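Local coordinates for capsid protein (Penaeus vannamei nodavirus, PDB 5YKZ) that forms the protruding P-domain of a shrimp nodavirus capsid, which pairs into the dimeric spikes on the surface of the virus particle, at residues Q28-L33 with G93-S98; S36-L41 with K86-T91; E20-A25 with T102-K107; Y57-T62 with L97-T102. One frame throughout, in Å; residues are numbered along the deposited sequence.

Contact 1: residues Q28-L33 with G93-S98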
# COMPACT_ATOMS: atom_id res chain seq x y z
N GLN B 28 -10.30 -14.35 -7.77
CA GLN B 28 -9.56 -13.59 -8.72
C GLN B 28 -8.34 -14.38 -9.02
O GLN B 28 -7.50 -14.64 -8.17
CB GLN B 28 -9.17 -12.20 -8.16
CG GLN B 28 -8.27 -11.50 -9.07
CD GLN B 28 -8.17 -10.00 -8.80
OE1 GLN B 28 -8.79 -9.45 -7.88
NE2 GLN B 28 -7.32 -9.33 -9.55
N THR B 29 -8.18 -14.79 -10.27
CA THR B 29 -7.00 -15.45 -10.78
C THR B 29 -6.09 -14.48 -11.34
O THR B 29 -6.42 -13.67 -12.25
CB THR B 29 -7.40 -16.55 -11.81
OG1 THR B 29 -8.24 -17.48 -11.20
CG2 THR B 29 -6.20 -17.27 -12.39
N VAL B 30 -4.84 -14.43 -10.86
CA VAL B 30 -3.78 -13.58 -11.37
C VAL B 30 -2.86 -14.46 -12.21
O VAL B 30 -2.42 -15.50 -11.76
CB VAL B 30 -3.03 -12.94 -10.20
CG1 VAL B 30 -1.93 -12.08 -10.68
CG2 VAL B 30 -4.00 -12.13 -9.32
N THR B 31 -2.58 -13.98 -13.43
CA THR B 31 -1.80 -14.73 -14.39
C THR B 31 -0.61 -13.95 -14.87
O THR B 31 -0.39 -12.79 -14.60
CB THR B 31 -2.73 -15.06 -15.61
OG1 THR B 31 -3.04 -13.87 -16.32
CG2 THR B 31 -4.00 -15.78 -15.21
N GLY B 32 0.21 -14.65 -15.65
CA GLY B 32 1.30 -14.06 -16.33
C GLY B 32 2.54 -13.82 -15.55
O GLY B 32 3.35 -13.04 -16.02
N LEU B 33 2.73 -14.51 -14.43
CA LEU B 33 3.94 -14.34 -13.66
C LEU B 33 4.93 -15.52 -13.89
O LEU B 33 4.66 -16.39 -14.72
CB LEU B 33 3.50 -14.24 -12.19
CG LEU B 33 2.68 -12.97 -11.91
CD1 LEU B 33 1.94 -13.08 -10.56
CD2 LEU B 33 3.57 -11.76 -11.91
N GLY B 93 2.52 -20.10 -13.53
CA GLY B 93 2.63 -18.63 -13.32
C GLY B 93 1.34 -17.93 -12.87
O GLY B 93 1.26 -16.70 -13.08
N THR B 94 0.46 -18.67 -12.21
CA THR B 94 -0.79 -18.12 -11.71
C THR B 94 -0.94 -18.34 -10.27
O THR B 94 -0.39 -19.24 -9.66
CB THR B 94 -2.06 -18.69 -12.44
OG1 THR B 94 -2.55 -19.88 -11.79
CG2 THR B 94 -1.79 -18.82 -13.93
N PHE B 95 -1.80 -17.50 -9.63
CA PHE B 95 -2.31 -17.76 -8.31
C PHE B 95 -3.69 -17.21 -8.16
O PHE B 95 -4.10 -16.30 -8.90
CB PHE B 95 -1.40 -17.20 -7.18
CG PHE B 95 -1.27 -15.67 -7.22
CD1 PHE B 95 -2.23 -14.88 -6.61
CD2 PHE B 95 -0.14 -15.03 -7.72
CE1 PHE B 95 -2.11 -13.52 -6.59
CE2 PHE B 95 -0.01 -13.64 -7.70
CZ PHE B 95 -1.01 -12.88 -7.14
N ASP B 96 -4.43 -17.74 -7.24
CA ASP B 96 -5.77 -17.30 -6.95
C ASP B 96 -5.91 -16.58 -5.64
O ASP B 96 -5.31 -16.97 -4.63
CB ASP B 96 -6.76 -18.50 -6.91
CG ASP B 96 -7.03 -19.15 -8.21
OD1 ASP B 96 -6.72 -18.62 -9.23
OD2 ASP B 96 -7.65 -20.24 -8.18
N LEU B 97 -6.69 -15.52 -5.61
CA LEU B 97 -7.12 -14.81 -4.42
C LEU B 97 -8.59 -15.04 -4.18
O LEU B 97 -9.35 -15.15 -5.15
CB LEU B 97 -6.88 -13.31 -4.54
CG LEU B 97 -5.47 -12.86 -4.84
CD1 LEU B 97 -5.45 -11.34 -4.98
CD2 LEU B 97 -4.50 -13.29 -3.80
N SER B 98 -9.00 -15.02 -2.97
CA SER B 98 -10.41 -14.94 -2.58
C SER B 98 -10.73 -13.48 -2.26
O SER B 98 -10.02 -12.93 -1.35
CB SER B 98 -10.65 -15.78 -1.40
OG SER B 98 -11.96 -15.67 -0.89
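An antiparallel edge pairing in the all-beta P-domain joins Val30 to Phe95: strand 26-30, outermost in this chain's sheet, runs beside strand 95-101. Gln28 with Leu97 and Val30 with Phe95 are hydrogen-bonded pairs, and Thr29 with Asp96 is the non-hydrogen-bonded pair between them. The bond from Leu97 N to Gln28 O is 2.8 Å long and almost straight at 175°. Where strand 26-30 ends, pairing carries on into the loop through Leu33 N, which reaches a lone pair of Gly93 O in the carbonyl plane at 3.0 Å.

On the inner face the phenyl ring of Phe95 lies alongside the valine, both side chains heading the same way. Phe95 CG sits between its own backbone N and carbonyl carbon (chi1 63°), which stands the ring up next to its partner. Val30 CB then comes over one ring face, a CH-pi contact 3.8 Å from the centroid and nearer the ring's border than its middle. Leu33 CD1 meets Phe95 CE2 obliquely at 3.5 Å, and Leu97 CG lies at the ring edge, in its plane. Ile114 and Phe112 of strand 111-118 cover Val30, and Leu41 packs on Phe95, placing this cluster in the core. The amide of Gln28 is buried too, but turns to backbone atoms of Ile17 and Asn15.

The opposite face is polar. Thr29 OG1, beside its own backbone N, donates to Asp96 OD1 at 2.7 Å, arriving 44° out of the carboxylate plane.

Contact 2: residues S36-L41 with K86-T91; sequences STSYLL and KVKTDT
Thr89 holds OG1 between its own backbone N and carbonyl carbon (chi1 55°), which aims the hydroxyl across at Thr37 and leaves CG2 for the Tyr39 ring; Lys86, with CG anti to its N (chi1 176°), then bends at every later torsion and curls back over Tyr39 O. Thr37 and Thr89 grip each other twice. Thr37 N donates to Thr89 OG1 at 3.0 Å, while Thr89 N returns a bond to Thr37 O at 2.9 Å, entering from above the carbonyl plane. Thr89 OG1 also bonds to Ser34 O, so this one hydroxyl ties the loop before strand 38-48 to the residue just after strand 79-88. Beyond it Ser36 N bonds to Asp90 O at 2.9 Å, extending the pairing past both strands.

Within the antiparallel sheet, Tyr39 and Val87 form the hydrogen-bonded pair, flanked by non-hydrogen-bonded Ser38-Lys88 and Leu40-Lys86. The Tyr39 ring crosses Thr89 obliquely, CE2 lying 3.8 Å from Thr89 CG2, and its OH is bonded to Ser34 N. On the other face, Lys86 CD comes within 3.3 Å of Tyr39 O. The extended Lys88 chain runs past Ser38 OG, its CB 3.5 Å from that oxygen, and brings CE near Ser36 O.

The Lys86-Leu40 face meets the second subunit of the dimer: Lys86 NZ makes a salt bridge to Asp7 and a hydrogen bond to Val8 O, both of that subunit. Within the chain, strand 38-48 lies between 79-88 and 111-118, and the Tyr39-Val87 face packs against Phe95 of strand 95-101 and Ile114 of strand 111-118.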
# COMPACT_ATOMS: atom_id res chain seq x y z
N SER B 36 6.21 -20.97 -10.26
CA SER B 36 6.76 -21.42 -8.98
C SER B 36 7.63 -20.41 -8.36
O SER B 36 8.72 -20.67 -7.86
CB SER B 36 7.44 -22.82 -9.13
OG SER B 36 6.59 -23.76 -9.74
N THR B 37 7.12 -19.16 -8.26
CA THR B 37 7.85 -18.03 -7.73
C THR B 37 6.94 -17.29 -6.71
O THR B 37 5.74 -17.16 -6.94
CB THR B 37 8.17 -17.03 -8.86
OG1 THR B 37 9.04 -17.74 -9.84
CG2 THR B 37 8.97 -15.82 -8.39
N SER B 38 7.58 -16.79 -5.70
CA SER B 38 6.87 -16.05 -4.62
C SER B 38 6.94 -14.58 -4.89
O SER B 38 7.94 -13.98 -5.31
CB SER B 38 7.47 -16.43 -3.30
OG SER B 38 7.03 -17.82 -3.02
N TYR B 39 5.79 -13.96 -4.57
CA TYR B 39 5.55 -12.50 -4.73
C TYR B 39 4.98 -11.92 -3.49
O TYR B 39 4.28 -12.67 -2.73
CB TYR B 39 4.62 -12.25 -5.92
CG TYR B 39 5.19 -12.70 -7.21
CD1 TYR B 39 6.00 -11.85 -7.95
CD2 TYR B 39 4.96 -13.97 -7.74
CE1 TYR B 39 6.59 -12.27 -9.13
CE2 TYR B 39 5.53 -14.37 -8.94
CZ TYR B 39 6.33 -13.50 -9.59
OH TYR B 39 6.87 -13.92 -10.83
N LEU B 40 5.12 -10.67 -3.28
CA LEU B 40 4.41 -9.91 -2.21
C LEU B 40 3.40 -9.01 -2.87
O LEU B 40 3.74 -8.34 -3.89
CB LEU B 40 5.43 -9.10 -1.51
CG LEU B 40 5.06 -8.52 -0.22
CD1 LEU B 40 4.85 -9.57 0.92
CD2 LEU B 40 6.05 -7.45 0.22
N LEU B 41 2.21 -8.91 -2.33
CA LEU B 41 1.17 -8.04 -2.84
C LEU B 41 0.86 -6.98 -1.83
O LEU B 41 0.65 -7.30 -0.64
CB LEU B 41 -0.13 -8.80 -3.14
CG LEU B 41 -0.00 -10.16 -3.76
CD1 LEU B 41 -1.33 -10.79 -4.01
CD2 LEU B 41 0.81 -10.12 -5.08
N LYS B 86 1.76 -12.76 0.82
CA LYS B 86 2.81 -13.55 0.23
C LYS B 86 2.16 -14.73 -0.44
O LYS B 86 1.40 -15.46 0.19
CB LYS B 86 3.81 -14.01 1.28
CG LYS B 86 4.92 -14.94 0.84
CD LYS B 86 5.73 -14.53 -0.37
CE LYS B 86 6.49 -13.32 -0.02
NZ LYS B 86 7.42 -13.44 1.10
N VAL B 87 2.45 -14.94 -1.70
CA VAL B 87 1.81 -15.99 -2.48
C VAL B 87 2.76 -16.51 -3.51
O VAL B 87 3.57 -15.74 -4.12
CB VAL B 87 0.51 -15.49 -3.12
CG1 VAL B 87 0.77 -14.29 -4.07
CG2 VAL B 87 -0.29 -16.63 -3.76
N LYS B 88 2.74 -17.81 -3.71
CA LYS B 88 3.56 -18.49 -4.73
C LYS B 88 2.71 -18.90 -5.87
O LYS B 88 1.63 -19.48 -5.73
CB LYS B 88 4.23 -19.68 -4.12
CG LYS B 88 5.27 -20.42 -4.99
CD LYS B 88 5.91 -21.61 -4.27
CE LYS B 88 6.84 -22.39 -5.18
NZ LYS B 88 7.54 -23.51 -4.42
N THR B 89 3.23 -18.64 -7.05
CA THR B 89 2.56 -19.09 -8.25
C THR B 89 2.71 -20.63 -8.42
O THR B 89 3.58 -21.28 -7.85
CB THR B 89 3.06 -18.46 -9.47
OG1 THR B 89 4.49 -18.66 -9.52
CG2 THR B 89 2.81 -16.92 -9.43
N ASP B 90 1.77 -21.15 -9.22
CA ASP B 90 1.82 -22.52 -9.67
C ASP B 90 2.83 -22.60 -10.81
O ASP B 90 3.51 -21.66 -11.20
CB ASP B 90 0.42 -23.00 -10.02
CG ASP B 90 -0.21 -22.29 -11.18
OD1 ASP B 90 0.43 -21.61 -11.95
OD2 ASP B 90 -1.45 -22.50 -11.29
N THR B 91 2.98 -23.85 -11.35
CA THR B 91 3.99 -24.10 -12.38
C THR B 91 3.60 -23.41 -13.63
O THR B 91 4.39 -23.26 -14.57
CB THR B 91 4.15 -25.63 -12.62
OG1 THR B 91 2.85 -26.16 -12.98
CG2 THR B 91 4.63 -26.31 -11.38

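Contact 3: residues E20-A25 with T102-K107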
# COMPACT_ATOMS: atom_id res chain seq x y z
N GLU B 20 -19.92 -9.42 -7.75
CA GLU B 20 -21.29 -9.02 -8.07
C GLU B 20 -22.22 -9.10 -6.91
O GLU B 20 -23.28 -8.46 -6.94
CB GLU B 20 -21.88 -9.83 -9.24
CG GLU B 20 -21.15 -9.55 -10.53
CD GLU B 20 -21.43 -8.20 -11.11
OE1 GLU B 20 -20.57 -7.69 -11.88
OE2 GLU B 20 -22.53 -7.64 -10.90
N VAL B 21 -21.96 -9.92 -5.96
CA VAL B 21 -22.89 -10.16 -4.85
C VAL B 21 -22.28 -9.76 -3.47
O VAL B 21 -21.16 -10.22 -3.14
CB VAL B 21 -23.38 -11.63 -4.77
CG1 VAL B 21 -24.35 -11.87 -3.58
CG2 VAL B 21 -24.03 -12.00 -6.11
N SER B 22 -22.98 -8.93 -2.70
CA SER B 22 -22.47 -8.46 -1.45
C SER B 22 -22.14 -9.56 -0.54
O SER B 22 -23.01 -10.48 -0.29
CB SER B 22 -23.53 -7.54 -0.80
OG SER B 22 -23.70 -6.44 -1.62
N GLY B 23 -20.96 -9.55 0.04
CA GLY B 23 -20.63 -10.48 1.04
C GLY B 23 -20.24 -11.89 0.58
O GLY B 23 -19.93 -12.72 1.43
N VAL B 24 -20.23 -12.16 -0.69
CA VAL B 24 -19.94 -13.47 -1.28
C VAL B 24 -18.57 -13.37 -1.97
O VAL B 24 -18.48 -12.72 -2.96
CB VAL B 24 -21.03 -13.92 -2.23
CG1 VAL B 24 -20.64 -15.27 -2.80
CG2 VAL B 24 -22.38 -14.08 -1.49
N ALA B 25 -17.66 -14.09 -1.43
CA ALA B 25 -16.26 -14.03 -1.97
C ALA B 25 -16.18 -14.69 -3.36
O ALA B 25 -16.96 -15.67 -3.61
CB ALA B 25 -15.37 -14.77 -1.07
N THR B 102 -18.06 -6.09 0.79
CA THR B 102 -19.21 -6.15 1.73
C THR B 102 -20.44 -5.59 1.09
O THR B 102 -21.57 -6.18 1.33
CB THR B 102 -18.84 -5.44 3.01
OG1 THR B 102 -17.68 -6.06 3.57
CG2 THR B 102 -19.96 -5.41 4.06
N THR B 103 -20.38 -4.53 0.35
CA THR B 103 -21.45 -3.96 -0.37
C THR B 103 -21.05 -3.95 -1.81
O THR B 103 -20.15 -3.15 -2.21
CB THR B 103 -21.83 -2.59 0.18
OG1 THR B 103 -22.20 -2.71 1.53
CG2 THR B 103 -23.01 -1.97 -0.55
N ALA B 104 -21.64 -4.77 -2.66
CA ALA B 104 -21.19 -4.92 -4.03
C ALA B 104 -21.49 -3.76 -4.92
O ALA B 104 -20.85 -3.63 -5.99
CB ALA B 104 -21.72 -6.22 -4.63
N SER B 105 -22.41 -2.88 -4.56
CA SER B 105 -22.72 -1.72 -5.33
C SER B 105 -21.64 -0.64 -5.29
O SER B 105 -21.75 0.36 -5.96
CB SER B 105 -24.08 -1.16 -4.91
OG SER B 105 -24.16 -0.96 -3.56
N LYS B 106 -20.59 -0.87 -4.48
CA LYS B 106 -19.44 0.03 -4.42
C LYS B 106 -18.50 -0.41 -5.53
O LYS B 106 -17.72 -1.35 -5.34
CB LYS B 106 -18.79 -0.01 -3.04
CG LYS B 106 -19.72 0.27 -1.89
CD LYS B 106 -20.37 1.64 -1.94
CE LYS B 106 -19.35 2.75 -1.81
NZ LYS B 106 -20.02 4.06 -1.72
N LYS B 107 -18.63 0.22 -6.68
CA LYS B 107 -17.95 -0.22 -7.90
C LYS B 107 -16.64 0.50 -8.15
O LYS B 107 -16.10 0.49 -9.28
CB LYS B 107 -18.87 -0.03 -9.15
CG LYS B 107 -20.23 -0.68 -9.10
CD LYS B 107 -20.01 -2.14 -8.88
CE LYS B 107 -21.37 -2.94 -9.12
NZ LYS B 107 -21.26 -4.34 -8.71
O HOH W 1 -19.43 -5.79 -10.33
O HOH W 2 -23.57 -5.79 -7.77
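Two turns meet here, a type II beta turn from Val21 to Val24 and a type I turn from Thr103 to Lys106, with Ser22 and Ala104 4.6 Å apart at their CA atoms. Ser22 makes the direct bond. Its OG, beside its own backbone N (chi1 -64°), accepts from Ala104 N at 2.8 Å in a nearly straight line of 172°. Ser22 CB meanwhile touches Thr102 O at 3.2 Å. The methyl of Ala104 points back across the contact, with CB 3.6 Å from Glu20 O.

Farther out, Lys107 and Glu20 cross at about a right angle, and Lys107 NZ stays 4.2 Å from Glu20 OE2, too far for a salt bridge. Waters fill in. One bridges Lys107 NZ to Glu20 O, donating to that carbonyl at 2.8 Å; another accepts from the same ammonium and gives a weak bond to Glu20 OE1. The third bond of Lys107 NZ goes to Ala104 O at 2.8 Å, from above the carbonyl plane.

The ammonium thus has three hydrogen-bond acceptors, two of them water. The opposite charges probably still attract at this distance, with water linking the ammonium to Glu20, and the one direct hydrogen bond between the two segments uses the serine oxygen.

Contact 4: residues Y57-T62 with L97-T102; sequences YILSAT and LSVVLT
Leu101 CD1 sits over one face of the Tyr57 ring, a CH-pi contact 4.0 Å from the centroid, the two side chains crossing at about a right angle. Leu101 CD1 also lies 3.5 Å from Ile58 O. Farther along this face Leu59 CD1 packs on Val99 CG1 at 3.8 Å, and Ala61 CB approaches Val99 CG2. Tyr57 reaches out from just before its strand with CG anti to the backbone N (chi1 -177°), which lays the ring across the leucine.

The other face mixes Ser60, Thr62 and Ser98 with the branched Val100. Thr62 OG1 lies 3.8 Å from Ser98 CB, Val100 CG1 touches Ser60 CB, and at the end of the pairing Ile58 CB meets Thr102 OG1 at 3.5 Å.

The backbone sets this register. Strands 58-63 and 95-101 are antiparallel neighbours in the sheet of the P-domain, their short axes 168° apart in direction. Ser60-Val100 and Thr62-Ser98 are the hydrogen-bonded pairs, Leu59-Leu101 and Ala61-Val99 the non-hydrogen-bonded ones. Ser98 N gives the straightest of the bonds, 172° at the hydrogen, to Thr62 O 2.8 Å away. Past the last strand residue, Thr102 N still bonds to Ile58 O at 2.9 Å.

Outside the pair, strand 66-73 takes the far edge of 58-63 through backbone bonds of Leu59 with Ile72 and Ala61 with Ile70. Phe16 covers Leu59 and Ala61. The Tyr57 ring meets that of Phe50 at a tilt, and Tyr57 OH is hydrogen-bonded to Thr110 OG1.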
# COMPACT_ATOMS: atom_id res chain seq x y z
N TYR B 57 -17.22 1.17 0.90
CA TYR B 57 -16.35 0.26 0.14
C TYR B 57 -15.52 -0.50 1.16
O TYR B 57 -14.69 0.12 1.86
CB TYR B 57 -15.47 1.03 -0.81
CG TYR B 57 -14.61 0.15 -1.68
CD1 TYR B 57 -13.44 -0.37 -1.25
CD2 TYR B 57 -15.00 -0.18 -2.95
CE1 TYR B 57 -12.68 -1.23 -2.02
CE2 TYR B 57 -14.25 -0.98 -3.78
CZ TYR B 57 -13.09 -1.55 -3.27
OH TYR B 57 -12.32 -2.40 -4.04
N ILE B 58 -15.70 -1.83 1.27
CA ILE B 58 -14.94 -2.69 2.12
C ILE B 58 -14.56 -3.93 1.37
O ILE B 58 -15.45 -4.75 1.02
CB ILE B 58 -15.75 -3.10 3.39
CG1 ILE B 58 -16.28 -1.87 4.16
CG2 ILE B 58 -14.85 -3.91 4.31
CD1 ILE B 58 -17.11 -2.17 5.40
N LEU B 59 -13.28 -4.08 1.11
CA LEU B 59 -12.74 -5.22 0.39
C LEU B 59 -11.83 -5.98 1.29
O LEU B 59 -10.98 -5.34 2.01
CB LEU B 59 -12.02 -4.75 -0.87
CG LEU B 59 -11.35 -5.85 -1.70
CD1 LEU B 59 -11.35 -5.52 -3.15
CD2 LEU B 59 -9.88 -6.03 -1.25
N SER B 60 -11.85 -7.28 1.23
CA SER B 60 -10.84 -8.12 1.86
C SER B 60 -10.36 -9.13 0.81
O SER B 60 -11.20 -9.68 0.09
CB SER B 60 -11.45 -8.85 3.03
OG SER B 60 -10.49 -9.53 3.80
N ALA B 61 -9.07 -9.38 0.78
CA ALA B 61 -8.48 -10.36 -0.15
C ALA B 61 -7.55 -11.21 0.60
O ALA B 61 -6.64 -10.73 1.30
CB ALA B 61 -7.84 -9.69 -1.28
N THR B 62 -7.59 -12.52 0.32
CA THR B 62 -6.68 -13.44 0.95
C THR B 62 -6.28 -14.45 -0.12
O THR B 62 -7.21 -14.92 -0.84
CB THR B 62 -7.34 -14.21 2.09
OG1 THR B 62 -8.37 -15.04 1.52
CG2 THR B 62 -7.74 -13.30 3.22
N LEU B 97 -6.69 -15.52 -5.61
CA LEU B 97 -7.12 -14.81 -4.42
C LEU B 97 -8.59 -15.04 -4.18
O LEU B 97 -9.35 -15.15 -5.15
CB LEU B 97 -6.88 -13.31 -4.54
CG LEU B 97 -5.47 -12.86 -4.84
CD1 LEU B 97 -5.45 -11.34 -4.98
CD2 LEU B 97 -4.50 -13.29 -3.80
N SER B 98 -9.00 -15.02 -2.97
CA SER B 98 -10.41 -14.94 -2.58
C SER B 98 -10.73 -13.48 -2.26
O SER B 98 -10.02 -12.93 -1.35
CB SER B 98 -10.65 -15.78 -1.40
OG SER B 98 -11.96 -15.67 -0.89
N VAL B 99 -11.64 -12.83 -2.90
CA VAL B 99 -11.90 -11.39 -2.75
C VAL B 99 -13.34 -11.20 -2.42
O VAL B 99 -14.23 -11.79 -3.07
CB VAL B 99 -11.58 -10.67 -4.06
CG1 VAL B 99 -11.84 -9.18 -3.85
CG2 VAL B 99 -10.15 -10.87 -4.52
N VAL B 100 -13.63 -10.43 -1.40
CA VAL B 100 -14.98 -10.20 -0.96
C VAL B 100 -15.23 -8.74 -0.73
O VAL B 100 -14.37 -8.02 -0.13
CB VAL B 100 -15.34 -11.02 0.28
CG1 VAL B 100 -14.47 -10.73 1.40
CG2 VAL B 100 -16.85 -10.91 0.63
N LEU B 101 -16.34 -8.24 -1.25
CA LEU B 101 -16.77 -6.85 -1.13
C LEU B 101 -18.03 -6.84 -0.28
O LEU B 101 -19.00 -7.53 -0.63
CB LEU B 101 -17.07 -6.31 -2.46
CG LEU B 101 -17.13 -4.88 -2.81
CD1 LEU B 101 -15.92 -4.08 -2.35
CD2 LEU B 101 -17.34 -4.64 -4.32
N THR B 102 -18.06 -6.09 0.79
CA THR B 102 -19.21 -6.15 1.73
C THR B 102 -20.44 -5.59 1.09
O THR B 102 -21.57 -6.18 1.33
CB THR B 102 -18.84 -5.44 3.01
OG1 THR B 102 -17.68 -6.06 3.57
CG2 THR B 102 -19.96 -5.41 4.06

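How the contacts relate
Contacts 1 and 4 share strand 95-101: contact 1 uses its start and contact 4 the rest, with Leu97 and Ser98 in both and centres about 15 Å apart. Contact 3 follows directly where that strand ends; its centre is about 9 Å from that of contact 4, and Gly23 N probably hydrogen-bonds to Leu101 O at 2.9 Å. Contact 2 lies elsewhere in the same sheet yet packs on contact 1, Phe95 CB meeting Val87 CG2 at 3.6 Å, with centres about 9 Å apart. Contacts 2 and 3 lie on opposite sides of the chain's centre, about 27 Å between their centres. Of the four, contact 2 alone touches the second subunit.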